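Local coordinates for protein MdcD (Pseudomonas aeruginosa, PDB 5VIP) that probably serves as the beta subunit of a biotin-independent malonate decarboxylase, a carboxyl transferase-family protein thought to take part in malonyl decarboxylation, at residues 12-17 against 152-157; 74-79 against 114-119; 146-151 against 238-243; 170-175 against 220-225. One frame throughout, in Å; residues are numbered along the deposited sequence.

Interaction 1 of 4, residues 12-17 against 152-157; sequences SFTELG and VIAGPV
Phe13 meets Ala154 edge-on: the methyl CB of Ala154 lies near the plane of the ring, 3.6 Å from CD2 of Phe13, so it abuts the rim. Val152 adds a looser, slanting touch, its CG1 standing 4.2 Å from Phe13 CE2. The ring gets there through a chi1 of -177°, which sets CG of Phe13 opposite the backbone N and swings CD2 and CE2 toward the strand end. One residue on, Thr14 turns its methyl branch inward, and CG2 of Thr14 comes to 3.1 Å from the carbonyl O of Ala154, a short carbon-oxygen approach with no hydrogen bond across the segments. Its hydroxyl OG1 serves Asp227 instead, which also binds Phe13 N and Ser12 OG. The contact joins the turn between helices 8-11 and 18-25 to the C-terminal end of strand 150-153 in the central sheet of this crotonase-clan fold. Within 12-17, a type I turn is closed by Leu16 N and Phe13 O at 3.1 Å, and an ST motif by Glu15 N and Ser12 OG at 3.2 Å. Gly155 has a phi of 85°, a conformation that suits glycine, and is followed by a cis peptide before Pro156, whose CD lies 4.4 Å from Thr14 O. Arg21 spans both sides, giving NH2 to the carbonyl O atoms of Thr14 and Gly155.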
loop_
_atom_site.group_PDB
_atom_site.type_symbol
_atom_site.label_atom_id
_atom_site.label_comp_id
_atom_site.label_asym_id
_atom_site.label_seq_id
_atom_site.Cartn_x
_atom_site.Cartn_y
_atom_site.Cartn_z
ATOM N N SER B 12 24.430 5.344 19.916
ATOM C CA SER B 12 23.450 5.865 18.963
ATOM C C SER B 12 22.922 4.797 18.013
ATOM O O SER B 12 23.674 3.944 17.544
ATOM C CB SER B 12 24.060 7.011 18.149
ATOM O OG SER B 12 23.294 7.301 16.985
ATOM N N PHE B 13 21.629 4.857 17.718
ATOM C CA PHE B 13 21.028 3.939 16.757
ATOM C C PHE B 13 21.053 4.518 15.343
ATOM O O PHE B 13 21.394 3.828 14.380
ATOM C CB PHE B 13 19.590 3.612 17.165
ATOM C CG PHE B 13 18.923 2.619 16.266
ATOM C CD1 PHE B 13 19.248 1.268 16.350
ATOM C CD2 PHE B 13 17.965 3.024 15.341
ATOM C CE1 PHE B 13 18.628 0.332 15.525
ATOM C CE2 PHE B 13 17.348 2.090 14.497
ATOM C CZ PHE B 13 17.682 0.741 14.596
ATOM N N THR B 14 20.706 5.792 15.215
ATOM C CA THR B 14 20.585 6.407 13.898
ATOM C C THR B 14 21.929 6.502 13.161
ATOM O O THR B 14 21.959 6.532 11.932
ATOM C CB THR B 14 19.989 7.807 13.996
ATOM O OG1 THR B 14 20.834 8.605 14.827
ATOM C CG2 THR B 14 18.588 7.760 14.607
ATOM N N GLU B 15 23.026 6.539 13.915
ATOM C CA GLU B 15 24.375 6.579 13.346
ATOM C C GLU B 15 24.729 5.305 12.583
ATOM O O GLU B 15 25.674 5.295 11.805
ATOM C CB GLU B 15 25.423 6.788 14.446
ATOM C CG GLU B 15 25.536 8.203 14.991
ATOM C CD GLU B 15 26.643 8.338 16.046
ATOM O OE1 GLU B 15 27.575 7.494 16.059
ATOM O OE2 GLU B 15 26.574 9.282 16.868
ATOM N N LEU B 16 23.996 4.225 12.839
ATOM C CA LEU B 16 24.317 2.923 12.249
ATOM C C LEU B 16 23.748 2.793 10.846
ATOM O O LEU B 16 22.686 3.347 10.552
ATOM C CB LEU B 16 23.779 1.789 13.126
ATOM C CG LEU B 16 24.261 1.764 14.579
ATOM C CD1 LEU B 16 23.667 0.582 15.334
ATOM C CD2 LEU B 16 25.772 1.707 14.618
ATOM N N GLY B 17 24.457 2.068 9.978
ATOM C CA GLY B 17 23.930 1.765 8.656
ATOM C C GLY B 17 22.896 0.672 8.833
ATOM O O GLY B 17 22.774 0.115 9.934
ATOM N N VAL B 152 10.131 0.187 12.617
ATOM C CA VAL B 152 10.995 1.147 13.281
ATOM C C VAL B 152 11.415 2.186 12.239
ATOM O O VAL B 152 11.949 1.845 11.173
ATOM C CB VAL B 152 12.229 0.457 13.906
ATOM C CG1 VAL B 152 13.237 1.469 14.398
ATOM C CG2 VAL B 152 11.776 -0.485 15.052
ATOM N N ILE B 153 11.122 3.445 12.536
ATOM C CA ILE B 153 11.490 4.560 11.662
ATOM C C ILE B 153 12.385 5.473 12.488
ATOM O O ILE B 153 11.915 6.131 13.411
ATOM C CB ILE B 153 10.256 5.318 11.159
ATOM C CG1 ILE B 153 9.271 4.338 10.521
ATOM C CG2 ILE B 153 10.666 6.406 10.178
ATOM C CD1 ILE B 153 7.857 4.823 10.559
ATOM N N ALA B 154 13.679 5.472 12.210
ATOM C CA ALA B 154 14.606 6.168 13.101
ATOM C C ALA B 154 15.264 7.368 12.446
ATOM O O ALA B 154 15.866 8.191 13.132
ATOM C CB ALA B 154 15.685 5.204 13.612
ATOM N N GLY B 155 15.146 7.490 11.130
ATOM C CA GLY B 155 15.906 8.505 10.431
ATOM C C GLY B 155 17.311 8.011 10.100
ATOM O O GLY B 155 17.731 6.934 10.549
ATOM N N PRO B 156 18.073 8.818 9.348
ATOM C CA PRO B 156 17.736 10.201 8.975
ATOM C C PRO B 156 16.827 10.356 7.747
ATOM O O PRO B 156 16.264 11.429 7.549
ATOM C CB PRO B 156 19.110 10.817 8.697
ATOM C CG PRO B 156 19.926 9.659 8.182
ATOM C CD PRO B 156 19.419 8.422 8.888
ATOM N N VAL B 157 16.683 9.322 6.928
ATOM C CA VAL B 157 15.819 9.430 5.762
ATOM C C VAL B 157 14.346 9.466 6.191
ATOM O O VAL B 157 13.550 10.249 5.669
ATOM C CB VAL B 157 16.055 8.270 4.769
ATOM C CG1 VAL B 157 15.058 8.319 3.629
ATOM C CG2 VAL B 157 17.484 8.304 4.234
#

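Interaction 2 of 4, residues 74-79 against 114-119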
loop_
_atom_site.group_PDB
_atom_site.type_symbol
_atom_site.label_atom_id
_atom_site.label_comp_id
_atom_site.label_asym_id
_atom_site.label_seq_id
_atom_site.Cartn_x
_atom_site.Cartn_y
_atom_site.Cartn_z
ATOM N N ALA B 74 13.860 -6.957 7.883
ATOM C CA ALA B 74 14.189 -6.306 6.628
ATOM C C ALA B 74 14.528 -4.860 6.932
ATOM O O ALA B 74 13.743 -4.160 7.569
ATOM C CB ALA B 74 13.022 -6.411 5.613
ATOM N N ALA B 75 15.703 -4.419 6.488
ATOM C CA ALA B 75 16.166 -3.062 6.743
ATOM C C ALA B 75 16.558 -2.396 5.430
ATOM O O ALA B 75 17.380 -2.923 4.684
ATOM C CB ALA B 75 17.338 -3.057 7.703
ATOM N N ILE B 76 15.970 -1.237 5.157
ATOM C CA ILE B 76 16.279 -0.514 3.928
ATOM C C ILE B 76 17.422 0.449 4.197
ATOM O O ILE B 76 17.441 1.149 5.213
ATOM C CB ILE B 76 15.048 0.238 3.393
ATOM C CG1 ILE B 76 13.890 -0.748 3.207
ATOM C CG2 ILE B 76 15.387 0.956 2.083
ATOM C CD1 ILE B 76 12.562 -0.102 2.863
ATOM N N GLU B 77 18.399 0.450 3.303
ATOM C CA GLU B 77 19.527 1.356 3.431
ATOM C C GLU B 77 19.181 2.689 2.778
ATOM O O GLU B 77 19.239 2.831 1.554
ATOM C CB GLU B 77 20.785 0.749 2.801
ATOM C CG GLU B 77 22.022 1.646 2.901
ATOM C CD GLU B 77 22.321 2.092 4.331
ATOM O OE1 GLU B 77 22.921 1.294 5.091
ATOM O OE2 GLU B 77 21.953 3.239 4.691
ATOM N N GLY B 78 18.798 3.656 3.603
ATOM C CA GLY B 78 18.414 4.970 3.122
ATOM C C GLY B 78 19.559 5.753 2.511
ATOM O O GLY B 78 19.338 6.719 1.787
ATOM N N ALA B 79 20.789 5.345 2.802
ATOM C CA ALA B 79 21.948 6.043 2.255
ATOM C C ALA B 79 22.197 5.653 0.797
ATOM O O ALA B 79 23.042 6.248 0.128
ATOM C CB ALA B 79 23.184 5.762 3.105
ATOM N N LEU B 114 10.596 -4.521 10.606
ATOM C CA LEU B 114 10.880 -3.690 9.432
ATOM C C LEU B 114 11.567 -2.393 9.843
ATOM O O LEU B 114 11.000 -1.602 10.596
ATOM C CB LEU B 114 9.585 -3.360 8.667
ATOM C CG LEU B 114 8.756 -4.548 8.187
ATOM C CD1 LEU B 114 7.461 -4.054 7.507
ATOM C CD2 LEU B 114 9.589 -5.382 7.218
ATOM N N LEU B 115 12.770 -2.173 9.318
ATOM C CA LEU B 115 13.480 -0.915 9.518
ATOM C C LEU B 115 13.330 -0.060 8.258
ATOM O O LEU B 115 14.017 -0.279 7.248
ATOM C CB LEU B 115 14.958 -1.172 9.825
ATOM C CG LEU B 115 15.374 -1.392 11.289
ATOM C CD1 LEU B 115 14.394 -2.234 12.108
ATOM C CD2 LEU B 115 16.781 -1.972 11.378
ATOM N N LEU B 116 12.436 0.920 8.324
ATOM C CA LEU B 116 11.979 1.619 7.124
ATOM C C LEU B 116 12.631 2.984 6.917
ATOM O O LEU B 116 12.160 3.996 7.439
ATOM C CB LEU B 116 10.457 1.778 7.186
ATOM C CG LEU B 116 9.705 0.447 7.266
ATOM C CD1 LEU B 116 8.193 0.650 7.299
ATOM C CD2 LEU B 116 10.091 -0.450 6.102
ATOM N N GLU B 117 13.715 3.007 6.149
ATOM C CA GLU B 117 14.354 4.261 5.753
ATOM C C GLU B 117 14.227 4.346 4.247
ATOM O O GLU B 117 15.018 3.750 3.533
ATOM C CB GLU B 117 15.824 4.304 6.172
ATOM C CG GLU B 117 16.044 4.196 7.686
ATOM C CD GLU B 117 15.391 5.345 8.452
ATOM O OE1 GLU B 117 14.742 5.084 9.498
ATOM O OE2 GLU B 117 15.541 6.510 8.013
ATOM N N THR B 118 13.216 5.053 3.767
ATOM C CA THR B 118 12.887 4.987 2.352
ATOM C C THR B 118 12.069 6.197 1.912
ATOM O O THR B 118 11.302 6.779 2.690
ATOM C CB THR B 118 12.124 3.675 2.037
ATOM O OG1 THR B 118 11.890 3.565 0.626
ATOM C CG2 THR B 118 10.794 3.617 2.802
ATOM N N GLY B 119 12.241 6.585 0.653
ATOM C CA GLY B 119 11.545 7.749 0.134
ATOM C C GLY B 119 10.614 7.495 -1.037
ATOM O O GLY B 119 9.954 8.422 -1.524
#
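Ile76 holds CG2 opposite its backbone N and CG1 opposite its carbonyl carbon (chi1 -55°), which sends its branches to different residues of 114-119. CG2 of Ile76 presses on the carbonyl O of Glu117 at 3.2 Å, while CD1, carried outward by an extended chi2, crosses at a slant to Thr118 CB, 3.9 Å away, and to CD2 of Leu116. Alongside these contacts the backbones pair as parallel strands: Leu115 N reaches Ala74 O at 2.8 Å, and Ile76 N returns to Leu115 O at 3.0 Å, both nearly straight (170° and 173°). These two strands, 69-76 and 111-115, are joined through helix 87-105 as a beta-alpha-beta unit of the central sheet. On the face bearing Ala74 and Leu114, Ala74 CB meets Leu114 CD2 at 3.9 Å; Ala75 and Leu115 lie on the other face, their CB atoms 3.7 Å apart. Past the strand ends, Gly78 CA stands 3.6 Å from Glu117 O, a buried carbonyl for which the model has no hydrogen-bond partner. The Glu117 carboxylate, led away by a bend at chi2, is gripped by backbone N atoms: OE1 accepts from Ala154 and Gly155, OE2 from Gly158.

Interaction 3 of 4, residues 146-151 against 238-243; sequences YQPVVA and AYFAKG
Val150 stands over one face of the Phe240 ring, and this is the heart of the tightly packed part of the contact. Its CG2 lies 3.6 Å from the ring centroid of Phe240 and 13° off the ring normal, a CH-pi contact with the methyl almost centred. A chi1 of 175° places Val150 CG1 opposite the backbone N, leaving CG2 as the branch directed at the ring. At the edge of that ring, near its plane, the carbonyl O of Pro148 sits 3.3 Å from Phe240 CE1. Pro148 also lays its ring carbons closely against the helix terminus, with CG 3.7 Å from Gly243 C. Gly243 leaves the helix with a phi of 84°, and the bonds from its N back to Tyr239 and Phe240 are weak. Strand 150-153 and the segment leading into it are thereby docked against the last turn of helix 229-242. The packing is looser where Val150 CG2 meets Tyr239 only through CB, at 4.1 Å, and where Pro148 CG stands 4.3 Å from Phe240 CD1. The outer side of the helix turn is exposed. With no hydrogen bond between the segments, the join rests on apolar packing and the CH-pi contact, while the carbonyl O of Pro148 meets the ring rim, where aromatic hydrogens carry a slight positive charge, consistent with a weak electrostatic attraction.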
loop_
_atom_site.group_PDB
_atom_site.type_symbol
_atom_site.label_atom_id
_atom_site.label_comp_id
_atom_site.label_asym_id
_atom_site.label_seq_id
_atom_site.Cartn_x
_atom_site.Cartn_y
_atom_site.Cartn_z
ATOM N N TYR B 146 -1.356 -13.659 12.590
ATOM C CA TYR B 146 -0.602 -14.528 13.502
ATOM C C TYR B 146 0.324 -13.772 14.460
ATOM O O TYR B 146 0.423 -14.102 15.648
ATOM C CB TYR B 146 0.240 -15.524 12.692
ATOM C CG TYR B 146 -0.504 -16.132 11.530
ATOM C CD1 TYR B 146 -1.385 -17.187 11.721
ATOM C CD2 TYR B 146 -0.332 -15.641 10.239
ATOM C CE1 TYR B 146 -2.083 -17.737 10.659
ATOM C CE2 TYR B 146 -1.018 -16.186 9.173
ATOM C CZ TYR B 146 -1.887 -17.238 9.390
ATOM O OH TYR B 146 -2.572 -17.769 8.326
ATOM N N GLN B 147 1.020 -12.766 13.945
ATOM C CA GLN B 147 2.048 -12.056 14.719
ATOM C C GLN B 147 2.063 -10.583 14.351
ATOM O O GLN B 147 1.896 -10.239 13.171
ATOM C CB GLN B 147 3.446 -12.647 14.454
ATOM C CG GLN B 147 3.646 -14.109 14.840
ATOM C CD GLN B 147 3.573 -14.354 16.340
ATOM O OE1 GLN B 147 3.820 -13.462 17.144
ATOM N NE2 GLN B 147 3.243 -15.578 16.718
ATOM N N PRO B 148 2.287 -9.706 15.338
ATOM C CA PRO B 148 2.444 -8.281 15.033
ATOM C C PRO B 148 3.727 -8.028 14.235
ATOM O O PRO B 148 4.749 -8.657 14.503
ATOM C CB PRO B 148 2.520 -7.638 16.422
ATOM C CG PRO B 148 3.111 -8.718 17.282
ATOM C CD PRO B 148 2.465 -9.979 16.775
ATOM N N VAL B 149 3.659 -7.145 13.248
ATOM C CA VAL B 149 4.856 -6.639 12.587
ATOM C C VAL B 149 5.212 -5.342 13.288
ATOM O O VAL B 149 4.343 -4.504 13.531
ATOM C CB VAL B 149 4.637 -6.384 11.089
ATOM C CG1 VAL B 149 5.891 -5.773 10.462
ATOM C CG2 VAL B 149 4.234 -7.687 10.381
ATOM N N VAL B 150 6.480 -5.187 13.642
ATOM C CA VAL B 150 6.947 -3.952 14.242
ATOM C C VAL B 150 7.722 -3.180 13.188
ATOM O O VAL B 150 8.589 -3.739 12.527
ATOM C CB VAL B 150 7.827 -4.215 15.474
ATOM C CG1 VAL B 150 8.399 -2.912 16.013
ATOM C CG2 VAL B 150 7.024 -4.949 16.551
ATOM N N ALA B 151 7.384 -1.900 13.031
ATOM C CA ALA B 151 8.105 -1.007 12.129
ATOM C C ALA B 151 8.852 0.037 12.929
ATOM O O ALA B 151 8.275 0.703 13.786
ATOM C CB ALA B 151 7.149 -0.323 11.161
ATOM N N ALA B 238 9.667 -5.597 23.602
ATOM C CA ALA B 238 8.468 -5.433 24.426
ATOM C C ALA B 238 7.223 -5.456 23.553
ATOM O O ALA B 238 6.205 -6.029 23.926
ATOM C CB ALA B 238 8.531 -4.143 25.228
ATOM N N TYR B 239 7.315 -4.858 22.370
ATOM C CA TYR B 239 6.163 -4.801 21.480
ATOM C C TYR B 239 5.857 -6.151 20.861
ATOM O O TYR B 239 4.693 -6.504 20.743
ATOM C CB TYR B 239 6.357 -3.734 20.400
ATOM C CG TYR B 239 5.905 -2.384 20.902
ATOM C CD1 TYR B 239 4.558 -2.104 21.045
ATOM C CD2 TYR B 239 6.825 -1.420 21.302
ATOM C CE1 TYR B 239 4.123 -0.883 21.523
ATOM C CE2 TYR B 239 6.403 -0.199 21.794
ATOM C CZ TYR B 239 5.050 0.064 21.901
ATOM O OH TYR B 239 4.624 1.290 22.385
ATOM N N PHE B 240 6.876 -6.919 20.486
ATOM C CA PHE B 240 6.625 -8.291 20.050
ATOM C C PHE B 240 6.001 -9.131 21.157
ATOM O O PHE B 240 5.107 -9.922 20.891
ATOM C CB PHE B 240 7.905 -8.969 19.558
ATOM C CG PHE B 240 8.285 -8.568 18.151
ATOM C CD1 PHE B 240 7.412 -8.792 17.102
ATOM C CD2 PHE B 240 9.502 -7.966 17.891
ATOM C CE1 PHE B 240 7.743 -8.429 15.800
ATOM C CE2 PHE B 240 9.845 -7.594 16.588
ATOM C CZ PHE B 240 8.964 -7.820 15.548
ATOM N N ALA B 241 6.475 -8.959 22.386
ATOM C CA ALA B 241 5.968 -9.744 23.525
ATOM C C ALA B 241 4.516 -9.378 23.859
ATOM O O ALA B 241 3.761 -10.177 24.411
ATOM C CB ALA B 241 6.858 -9.542 24.739
ATOM N N LYS B 242 4.150 -8.154 23.517
ATOM C CA LYS B 242 2.789 -7.644 23.663
ATOM C C LYS B 242 1.794 -8.395 22.774
ATOM O O LYS B 242 0.642 -8.605 23.159
ATOM C CB LYS B 242 2.805 -6.155 23.327
ATOM C CG LYS B 242 1.587 -5.362 23.603
ATOM C CD LYS B 242 2.009 -3.902 23.509
ATOM C CE LYS B 242 0.838 -2.998 23.231
ATOM N NZ LYS B 242 0.010 -2.749 24.426
ATOM N N GLY B 243 2.235 -8.806 21.587
ATOM C CA GLY B 243 1.368 -9.559 20.692
ATOM C C GLY B 243 0.483 -8.645 19.869
ATOM O O GLY B 243 0.650 -7.413 19.887
#

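Interaction 4 of 4, residues 170-175 against 220-225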
loop_
_atom_site.group_PDB
_atom_site.type_symbol
_atom_site.label_atom_id
_atom_site.label_comp_id
_atom_site.label_asym_id
_atom_site.label_seq_id
_atom_site.Cartn_x
_atom_site.Cartn_y
_atom_site.Cartn_z
ATOM N N CYS B 170 1.269 -1.735 9.860
ATOM C CA CYS B 170 1.991 -2.492 10.891
ATOM C C CYS B 170 1.341 -2.338 12.265
ATOM O O CYS B 170 0.871 -1.247 12.607
ATOM C CB CYS B 170 3.454 -2.033 10.959
ATOM S SG CYS B 170 4.416 -2.557 9.503
ATOM N N SER B 171 1.333 -3.419 13.047
ATOM C CA SER B 171 0.762 -3.406 14.401
ATOM C C SER B 171 1.325 -2.305 15.282
ATOM O O SER B 171 0.590 -1.641 16.016
ATOM C CB SER B 171 1.003 -4.755 15.103
ATOM O OG SER B 171 0.264 -5.797 14.477
ATOM N N TYR B 172 2.642 -2.130 15.230
ATOM C CA TYR B 172 3.287 -1.117 16.060
ATOM C C TYR B 172 4.283 -0.317 15.250
ATOM O O TYR B 172 5.053 -0.891 14.488
ATOM C CB TYR B 172 3.994 -1.760 17.264
ATOM C CG TYR B 172 3.056 -2.597 18.091
ATOM C CD1 TYR B 172 2.050 -1.999 18.845
ATOM C CD2 TYR B 172 3.137 -3.984 18.074
ATOM C CE1 TYR B 172 1.160 -2.772 19.595
ATOM C CE2 TYR B 172 2.261 -4.768 18.820
ATOM C CZ TYR B 172 1.276 -4.154 19.577
ATOM O OH TYR B 172 0.411 -4.942 20.310
ATOM N N VAL B 173 4.265 1.004 15.436
ATOM C CA VAL B 173 5.201 1.900 14.765
ATOM C C VAL B 173 6.028 2.657 15.796
ATOM O O VAL B 173 5.478 3.387 16.636
ATOM C CB VAL B 173 4.474 2.926 13.857
ATOM C CG1 VAL B 173 5.487 3.892 13.255
ATOM C CG2 VAL B 173 3.687 2.211 12.764
ATOM N N LEU B 174 7.342 2.466 15.749
ATOM C CA LEU B 174 8.228 3.085 16.733
ATOM C C LEU B 174 9.059 4.138 16.030
ATOM O O LEU B 174 9.617 3.881 14.962
ATOM C CB LEU B 174 9.142 2.047 17.412
ATOM C CG LEU B 174 8.530 0.684 17.788
ATOM C CD1 LEU B 174 9.504 -0.180 18.601
ATOM C CD2 LEU B 174 7.191 0.826 18.467
ATOM N N VAL B 175 9.145 5.324 16.617
ATOM C CA VAL B 175 9.871 6.411 15.977
ATOM C C VAL B 175 10.848 7.089 16.936
ATOM O O VAL B 175 10.685 7.039 18.156
ATOM C CB VAL B 175 8.907 7.474 15.415
ATOM C CG1 VAL B 175 8.020 6.884 14.305
ATOM C CG2 VAL B 175 8.056 8.073 16.553
ATOM N N LEU B 220 -0.347 8.505 15.994
ATOM C CA LEU B 220 -0.021 7.813 14.744
ATOM C C LEU B 220 1.236 6.951 14.852
ATOM O O LEU B 220 1.555 6.173 13.946
ATOM C CB LEU B 220 0.149 8.834 13.619
ATOM C CG LEU B 220 -1.142 9.531 13.184
ATOM C CD1 LEU B 220 -0.809 10.594 12.144
ATOM C CD2 LEU B 220 -2.146 8.533 12.613
ATOM N N ALA B 221 1.969 7.125 15.944
ATOM C CA ALA B 221 3.068 6.232 16.296
ATOM C C ALA B 221 2.838 5.734 17.712
ATOM O O ALA B 221 2.252 6.440 18.549
ATOM C CB ALA B 221 4.422 6.937 16.180
ATOM N N ASP B 222 3.306 4.527 17.994
ATOM C CA ASP B 222 3.003 3.886 19.262
ATOM C C ASP B 222 4.013 4.189 20.361
ATOM O O ASP B 222 3.680 4.171 21.541
ATOM C CB ASP B 222 2.882 2.388 19.043
ATOM C CG ASP B 222 1.786 2.051 18.058
ATOM O OD1 ASP B 222 0.598 2.075 18.467
ATOM O OD2 ASP B 222 2.101 1.803 16.862
ATOM N N ALA B 223 5.252 4.466 19.973
ATOM C CA ALA B 223 6.262 4.830 20.952
ATOM C C ALA B 223 7.242 5.819 20.343
ATOM O O ALA B 223 7.523 5.768 19.137
ATOM C CB ALA B 223 6.992 3.595 21.465
ATOM N N TYR B 224 7.753 6.698 21.198
ATOM C CA TYR B 224 8.723 7.731 20.856
ATOM C C TYR B 224 10.026 7.378 21.566
ATOM O O TYR B 224 10.097 7.453 22.779
ATOM C CB TYR B 224 8.183 9.103 21.293
ATOM C CG TYR B 224 9.074 10.300 21.063
ATOM C CD1 TYR B 224 9.494 10.649 19.789
ATOM C CD2 TYR B 224 9.462 11.111 22.124
ATOM C CE1 TYR B 224 10.299 11.758 19.578
ATOM C CE2 TYR B 224 10.261 12.225 21.923
ATOM C CZ TYR B 224 10.678 12.545 20.648
ATOM O OH TYR B 224 11.476 13.654 20.437
ATOM N N LEU B 225 11.050 6.986 20.811
ATOM C CA LEU B 225 12.260 6.410 21.402
ATOM C C LEU B 225 13.445 7.361 21.388
ATOM O O LEU B 225 13.628 8.110 20.434
ATOM C CB LEU B 225 12.663 5.132 20.657
ATOM C CG LEU B 225 11.562 4.110 20.360
ATOM C CD1 LEU B 225 12.139 2.877 19.669
ATOM C CD2 LEU B 225 10.824 3.731 21.624
HETATM O O HOH W 1 -0.983 -0.001 17.437
#
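The Tyr172 ring meets Asp222 at its edge: CG of the carboxyl group lies near the ring plane, 4.1 Å from Tyr172 CD1, and the two planes stand 79° apart. Elsewhere round this ring come the ring of Tyr239 and Gly243, whose carbonyl O is bonded to the phenol OH. Strands 172-176 and 223-225 are the last two of the parallel run in the central sheet, and 223-225 is its outermost strand within the chain. Their short axes approach to 5.0 Å at 28°. The ladder bonds Val175 N to Ala223 O at 3.0 Å and Leu225 N to Val175 O at 2.7 Å. Before the strand proper, Asp222 takes over with both backbone and side chain: its N bonds Val173 O at 2.8 Å, and OD2 takes the N-H of Val173 on its anti lone pair. Chi1 of -60° sets CG of Asp222 opposite the carbonyl carbon and lets the carboxylate reach back along strand 172-176. OD2 also forms a salt bridge with Arg249, so this oxygen has two partners. On one face of the sheet Leu174 CD2 touches Ala223 CB; on the other, Val175 CG2 packs on Ala221 CB at 3.8 Å. A water donates to both Ser171 O and Asp222 OD1, at 2.7 Å and 2.8 Å respectively.

Strands 111-115, 150-153 and 172-176 are consecutive in one sheet and tie the four contacts together. Interactions 1 and 2, centres about 9 Å apart, are stitched by Val152 N to Leu114 O at 2.8 Å and by packing of Val157 CG2 on Gly78 O at 3.5 Å. Interaction 3 uses the same strand as interaction 1 at its opposite end, with centres about 20 Å apart, and bonds interaction 2 through Leu114 N to Val150 O at 2.9 Å. Interaction 4 joins interaction 1 by Ile153 N to Leu174 O, 2.9 Å, and interaction 3 by Ala151 O to Leu174 N, 2.8 Å. Interactions 3 and 4 lie about 11 Å apart between centres.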